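Local coordinates for protein putative siderophore-degrading esterase (Eurofung) (Emericella nidulans, PDB 6GUO) that hydrolyses the ester bonds of the bacterial siderophore enterobactin inside fungal cells, so that the iron it carries can be released, at residues 28-33 / 99-104; 184-189 / 219-224. All blocks are in the same frame, centred on the assembly; numbering follows the deposited sequence. Where two conformers were deposited one is given.

Contact 1 (28-33 / 99-104); sequences DGPYQI and SPRRSY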
loop_
_atom_site.group_PDB
_atom_site.type_symbol
_atom_site.label_atom_id
_atom_site.label_comp_id
_atom_site.label_asym_id
_atom_site.label_seq_id
_atom_site.Cartn_x
_atom_site.Cartn_y
_atom_site.Cartn_z
ATOM N N ASP A 28 3.393 -3.645 30.504
ATOM C CA ASP A 28 3.827 -2.655 29.500
ATOM C C ASP A 28 2.684 -1.812 28.919
ATOM O O ASP A 28 2.924 -0.722 28.391
ATOM C CB ASP A 28 4.584 -3.340 28.350
ATOM C CG ASP A 28 5.865 -4.025 28.807
ATOM O OD1 ASP A 28 5.807 -4.814 29.775
ATOM O OD2 ASP A 28 6.926 -3.785 28.191
ATOM N N GLY A 29 1.459 -2.331 29.000
ATOM C CA GLY A 29 0.255 -1.606 28.604
ATOM C C GLY A 29 -0.586 -2.473 27.693
ATOM O O GLY A 29 -0.167 -3.577 27.331
ATOM N N PRO A 30 -1.776 -1.981 27.306
ATOM C CA PRO A 30 -2.638 -2.793 26.459
ATOM C C PRO A 30 -2.090 -2.953 25.043
ATOM O O PRO A 30 -1.264 -2.155 24.594
ATOM C CB PRO A 30 -3.963 -2.011 26.429
ATOM C CG PRO A 30 -3.840 -0.951 27.474
ATOM C CD PRO A 30 -2.378 -0.669 27.591
ATOM N N TYR A 31 -2.538 -4.008 24.375
ATOM C CA TYR A 31 -2.366 -4.156 22.940
ATOM C C TYR A 31 -3.639 -3.688 22.255
ATOM O O TYR A 31 -4.709 -3.633 22.870
ATOM C CB TYR A 31 -2.087 -5.613 22.586
ATOM C CG TYR A 31 -0.738 -6.093 23.047
ATOM C CD1 TYR A 31 0.416 -5.748 22.350
ATOM C CD2 TYR A 31 -0.608 -6.890 24.187
ATOM C CE1 TYR A 31 1.664 -6.187 22.768
ATOM C CE2 TYR A 31 0.635 -7.336 24.609
ATOM C CZ TYR A 31 1.770 -6.984 23.899
ATOM O OH TYR A 31 3.009 -7.417 24.326
ATOM N N GLN A 32 -3.508 -3.333 20.983
ATOM C CA GLN A 32 -4.639 -2.998 20.136
ATOM C C GLN A 32 -4.601 -3.975 18.977
ATOM O O GLN A 32 -3.582 -4.070 18.290
ATOM C CB GLN A 32 -4.532 -1.564 19.620
ATOM C CG GLN A 32 -5.666 -1.149 18.692
ATOM C CD GLN A 32 -5.527 0.283 18.210
ATOM O OE1 GLN A 32 -5.394 1.208 19.012
ATOM N NE2 GLN A 32 -5.555 0.472 16.892
ATOM N N ILE A 33 -5.690 -4.712 18.777
ATOM C CA ILE A 33 -5.802 -5.572 17.605
ATOM C C ILE A 33 -6.821 -4.959 16.649
ATOM O O ILE A 33 -7.905 -4.560 17.069
ATOM C CB ILE A 33 -6.089 -7.058 17.962
ATOM C CG1 ILE A 33 -7.478 -7.277 18.569
ATOM C CG2 ILE A 33 -5.018 -7.583 18.916
ATOM C CD1 ILE A 33 -7.949 -8.717 18.454
ATOM N N SER A 99 5.131 2.319 17.686
ATOM C CA SER A 99 5.305 2.468 19.129
ATOM C C SER A 99 6.715 2.044 19.546
ATOM O O SER A 99 7.215 1.033 19.052
ATOM C CB SER A 99 4.296 1.593 19.865
ATOM O OG SER A 99 4.581 1.535 21.252
ATOM N N PRO A 100 7.342 2.773 20.499
ATOM C CA PRO A 100 8.621 2.306 21.070
ATOM C C PRO A 100 8.563 0.903 21.715
ATOM O O PRO A 100 9.600 0.248 21.850
ATOM C CB PRO A 100 8.953 3.359 22.138
ATOM C CG PRO A 100 8.085 4.529 21.853
ATOM C CD PRO A 100 6.877 4.025 21.126
ATOM N N ARG A 101 7.366 0.456 22.104
ATOM C CA ARG A 101 7.164 -0.887 22.676
ATOM C C ARG A 101 7.560 -2.035 21.744
ATOM O O ARG A 101 7.805 -3.149 22.204
ATOM C CB ARG A 101 5.704 -1.069 23.105
ATOM C CG ARG A 101 5.331 -0.239 24.324
ATOM C CD ARG A 101 3.854 -0.339 24.652
ATOM N NE ARG A 101 3.421 -1.722 24.874
ATOM C CZ ARG A 101 2.154 -2.102 25.039
ATOM N NH1 ARG A 101 1.873 -3.388 25.217
ATOM N NH2 ARG A 101 1.164 -1.212 25.028
ATOM N N ARG A 102 7.604 -1.765 20.440
ATOM C CA ARG A 102 7.983 -2.777 19.452
ATOM C C ARG A 102 9.361 -3.412 19.688
ATOM O O ARG A 102 9.548 -4.582 19.367
ATOM C CB ARG A 102 7.916 -2.191 18.034
ATOM C CG ARG A 102 9.020 -1.194 17.712
ATOM C CD ARG A 102 8.719 -0.430 16.434
ATOM N NE ARG A 102 8.716 -1.316 15.270
ATOM C CZ ARG A 102 9.797 -1.716 14.592
ATOM N NH1 ARG A 102 9.648 -2.524 13.545
ATOM N NH2 ARG A 102 11.025 -1.331 14.939
ATOM N N SER A 103 10.310 -2.647 20.234
ATOM C CA SER A 103 11.674 -3.146 20.446
ATOM C C SER A 103 11.698 -4.329 21.409
ATOM O O SER A 103 12.432 -5.289 21.189
ATOM C CB SER A 103 12.609 -2.036 20.941
ATOM O OG SER A 103 12.292 -1.620 22.256
ATOM N N TYR A 104 10.889 -4.261 22.464
ATOM C CA TYR A 104 10.765 -5.375 23.411
ATOM C C TYR A 104 9.988 -6.540 22.787
ATOM O O TYR A 104 10.443 -7.686 22.824
ATOM C CB TYR A 104 10.092 -4.926 24.711
ATOM C CG TYR A 104 9.927 -6.055 25.699
ATOM C CD1 TYR A 104 11.034 -6.617 26.328
ATOM C CD2 TYR A 104 8.668 -6.581 25.985
ATOM C CE1 TYR A 104 10.894 -7.665 27.227
ATOM C CE2 TYR A 104 8.516 -7.630 26.881
ATOM C CZ TYR A 104 9.631 -8.168 27.502
ATOM O OH TYR A 104 9.486 -9.207 28.395
#
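Arg101 reaches across to Gly29, Pro30 and Tyr31 and ties a type I turn to the start of strand 31-36, near the surface of this alpha/beta-hydrolase fold. It is a worked example of an arginine serving two backbone carbonyls and a ring at once. The firmer grip is on Pro30: NH2 of Arg101 donates to Pro30 O over a short 2.6 Å, with the N-H...O angle at 153° and the acceptor a little out of the guanidinium plane. NH1 of Arg101 makes a weak, bent bond of 2.9 Å to Gly29 O. The same nitrogen hangs over one face of the Tyr31 ring, toward its rim, 3.7 Å from CE1 of Tyr31. With CZ of Arg101 5.0 Å from the centroid of the Tyr31 ring and near the ring normal, this is a cation-pi contact, although the two planes are 48° apart. One face of the guanidinium is covered by the Asp28-Gly29 backbone. The chain of Arg101 is extended at chi2 and bends at chi3 (57°), which turns the flat group toward the carbonyls.

Further out, the Tyr31 ring is held from other directions: its OH is hydrogen-bonded to Asp105, and Phe137 stacks on it. Asp28 leans toward the same turn, its OD2 4.0 Å from CD2 of Tyr104, whose own hydroxyl bonds to Glu133. The carboxylate of Asp28 does not touch the guanidinium, its OD2 staying 5.2 Å from NE of Arg101, but the opposite charges may still favour each other through space. From the same turn Arg102 points elsewhere, to Asp59 and to Ser165 of a probable nucleophile elbow. The backbone of Arg101 is in turn held by a capping bond, its N donating to Ser99 OG at 3.1 Å.

Contact 2 (184-189 / 219-224); sequences VYLAAS and VLRLSF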
loop_
_atom_site.group_PDB
_atom_site.type_symbol
_atom_site.label_atom_id
_atom_site.label_comp_id
_atom_site.label_asym_id
_atom_site.label_seq_id
_atom_site.Cartn_x
_atom_site.Cartn_y
_atom_site.Cartn_z
ATOM N N VAL A 184 3.027 -19.548 6.472
ATOM C CA VAL A 184 3.799 -18.641 5.629
ATOM C C VAL A 184 4.385 -17.521 6.483
ATOM O O VAL A 184 3.690 -16.947 7.316
ATOM C CB VAL A 184 2.905 -18.031 4.533
ATOM C CG1 VAL A 184 3.713 -17.125 3.609
ATOM C CG2 VAL A 184 2.228 -19.137 3.733
ATOM N N TYR A 185 5.664 -17.229 6.262
ATOM C CA TYR A 185 6.369 -16.151 6.950
ATOM C C TYR A 185 6.825 -15.149 5.910
ATOM O O TYR A 185 7.433 -15.513 4.906
ATOM C CB TYR A 185 7.565 -16.694 7.721
ATOM C CG TYR A 185 7.166 -17.729 8.741
ATOM C CD1 TYR A 185 7.008 -17.389 10.080
ATOM C CD2 TYR A 185 6.922 -19.051 8.363
ATOM C CE1 TYR A 185 6.629 -18.338 11.017
ATOM C CE2 TYR A 185 6.544 -20.003 9.292
ATOM C CZ TYR A 185 6.398 -19.638 10.618
ATOM O OH TYR A 185 6.016 -20.580 11.540
ATOM N N LEU A 186 6.507 -13.888 6.156
ATOM C CA LEU A 186 6.842 -12.804 5.254
ATOM C C LEU A 186 7.721 -11.861 6.061
ATOM O O LEU A 186 7.232 -11.103 6.898
ATOM C CB LEU A 186 5.564 -12.128 4.755
ATOM C CG LEU A 186 4.535 -13.058 4.106
ATOM C CD1 LEU A 186 3.215 -12.332 3.919
ATOM C CD2 LEU A 186 5.039 -13.593 2.772
ATOM N N ALA A 187 9.028 -11.969 5.839
ATOM C CA ALA A 187 10.028 -11.198 6.568
ATOM C C ALA A 187 10.568 -10.104 5.651
ATOM O O ALA A 187 11.430 -10.357 4.807
ATOM C CB ALA A 187 11.150 -12.110 7.038
ATOM N N ALA A 188 10.055 -8.893 5.833
ATOM C CA ALA A 188 10.402 -7.745 4.996
ATOM C C ALA A 188 11.491 -6.915 5.668
ATOM O O ALA A 188 11.347 -6.511 6.821
ATOM C CB ALA A 188 9.162 -6.908 4.739
ATOM N N SER A 189 12.594 -6.687 4.952
ATOM C CA SER A 189 13.755 -5.964 5.479
ATOM C C SER A 189 14.113 -6.404 6.900
ATOM O O SER A 189 14.244 -5.572 7.781
ATOM C CB SER A 189 13.478 -4.458 5.451
ATOM O OG SER A 189 13.061 -4.060 4.159
ATOM N N VAL A 219 6.831 -21.846 4.556
ATOM C CA VAL A 219 7.127 -21.051 3.372
ATOM C C VAL A 219 7.665 -19.721 3.881
ATOM O O VAL A 219 7.125 -19.176 4.840
ATOM C CB VAL A 219 5.854 -20.839 2.528
ATOM C CG1 VAL A 219 6.112 -19.882 1.369
ATOM C CG2 VAL A 219 5.337 -22.178 2.015
ATOM N N LEU A 220 8.731 -19.219 3.252
ATOM C CA LEU A 220 9.322 -17.918 3.609
ATOM C C LEU A 220 9.482 -17.028 2.379
ATOM O O LEU A 220 9.973 -17.478 1.344
ATOM C CB LEU A 220 10.694 -18.106 4.270
ATOM C CG LEU A 220 11.525 -16.852 4.576
ATOM C CD1 LEU A 220 10.825 -15.939 5.575
ATOM C CD2 LEU A 220 12.907 -17.232 5.077
ATOM N N ARG A 221 9.091 -15.760 2.514
ATOM C CA ARG A 221 9.430 -14.725 1.544
ATOM C C ARG A 221 10.267 -13.669 2.244
ATOM O O ARG A 221 9.806 -13.050 3.201
ATOM C CB ARG A 221 8.190 -14.076 0.931
ATOM C CG ARG A 221 8.529 -13.168 -0.251
ATOM C CD ARG A 221 7.284 -12.621 -0.920
ATOM N NE ARG A 221 7.564 -12.034 -2.240
ATOM C CZ ARG A 221 7.596 -10.730 -2.539
ATOM N NH1 ARG A 221 7.858 -10.359 -3.793
ATOM N NH2 ARG A 221 7.367 -9.789 -1.625
ATOM N N LEU A 222 11.501 -13.495 1.768
ATOM C CA LEU A 222 12.392 -12.430 2.220
ATOM C C LEU A 222 12.315 -11.280 1.240
ATOM O O LEU A 222 12.126 -11.495 0.046
ATOM C CB LEU A 222 13.837 -12.928 2.279
ATOM C CG LEU A 222 14.133 -13.877 3.440
ATOM C CD1 LEU A 222 15.363 -14.715 3.147
ATOM C CD2 LEU A 222 14.307 -13.086 4.730
ATOM N N SER A 223 12.478 -10.060 1.737
ATOM C CA SER A 223 12.551 -8.903 0.850
ATOM C C SER A 223 13.362 -7.770 1.447
ATOM O O SER A 223 13.580 -7.712 2.660
ATOM C CB SER A 223 11.147 -8.418 0.469
ATOM O OG SER A 223 10.481 -7.835 1.577
ATOM N N PHE A 224 13.818 -6.877 0.575
ATOM C CA PHE A 224 14.524 -5.675 0.992
ATOM C C PHE A 224 14.502 -4.666 -0.144
ATOM O O PHE A 224 14.265 -5.027 -1.297
ATOM C CB PHE A 224 15.972 -5.994 1.417
ATOM C CG PHE A 224 16.813 -6.613 0.334
ATOM C CD1 PHE A 224 17.601 -5.819 -0.502
ATOM C CD2 PHE A 224 16.822 -7.994 0.146
ATOM C CE1 PHE A 224 18.382 -6.392 -1.500
ATOM C CE2 PHE A 224 17.603 -8.571 -0.847
ATOM C CZ PHE A 224 18.379 -7.772 -1.672
HETATM O O HOH W 1 11.274 -5.269 2.438
#
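Val184 to Ala188 pair with Val219 to Ser223 as adjacent parallel strands, their axes 4.7 Å apart and only 13° from parallel, in the central sheet of the alpha/beta-hydrolase fold. Five backbone hydrogen bonds join them in the alternating pattern of parallel pairing. Arg221 N to Tyr185 O, at 2.9 Å, is among the straight ones, while Ser189 N still finds Ser223 O at 2.7 Å after strand 184-188 has ended, though there the donor stands above the carbonyl plane. CA-H...O contacts supplement the bonds, as from Leu220 CA to Tyr185 O.

On one face of the sheet lie Tyr185, Ala187, Leu220 and Leu222. The small CB of Ala187 sits between two leucine branches, 4.1 Å from CD1 of Leu220 and 4.0 Å from CD2 of Leu222. Tyr185 lets the carbonyl of Val219 approach its ring edge in plane, 3.5 Å from CD2 to Val219 O, and its hydroxyl bonds to Pro179. Helix 254-268 touches Leu220 on this side.

The other face carries Val184, Leu186 and Ala188 beside Val219, Arg221 and Ser223, and helix 288-301 packs against several of them. The two valines lie side by side, pointing the same way. CD2 of Leu186 rests on CB of Arg221, whose extended chain carries the guanidinium away to a salt bridge with Glu275 on strand 273-279. Ser223 turns OG back between its N and carbonyl carbon (chi1 70°), 3.5 Å from CB of Ala188. A water bridges this OG to that of Ser189, which is also bonded to Glu228. The pair is thus largely apolar, apart from Arg221, whose buried charge is met by Glu275, and becomes polar where strand 184-188 runs out, with water and a carboxylate meeting the hydroxyls.

In the fold
Both contacts reach the same sheet but at different depths: contact 2 is wholly buried and joins two neighbouring strands, whereas contact 1 lies near the surface and ties the entry to strand 31-36 to a turn and short helix. Their centres are about 22 Å apart and they do not touch. In the interior, regular main-chain pairing does the work and mostly apolar side chains line the faces; at the periphery, where no such pairing joins the segments, one charged side chain supplies the bonds to main-chain carbonyls. Arginine illustrates the principle: in contact 1 it is the link itself, while in contact 2 its charged end leaves the pair for another strand.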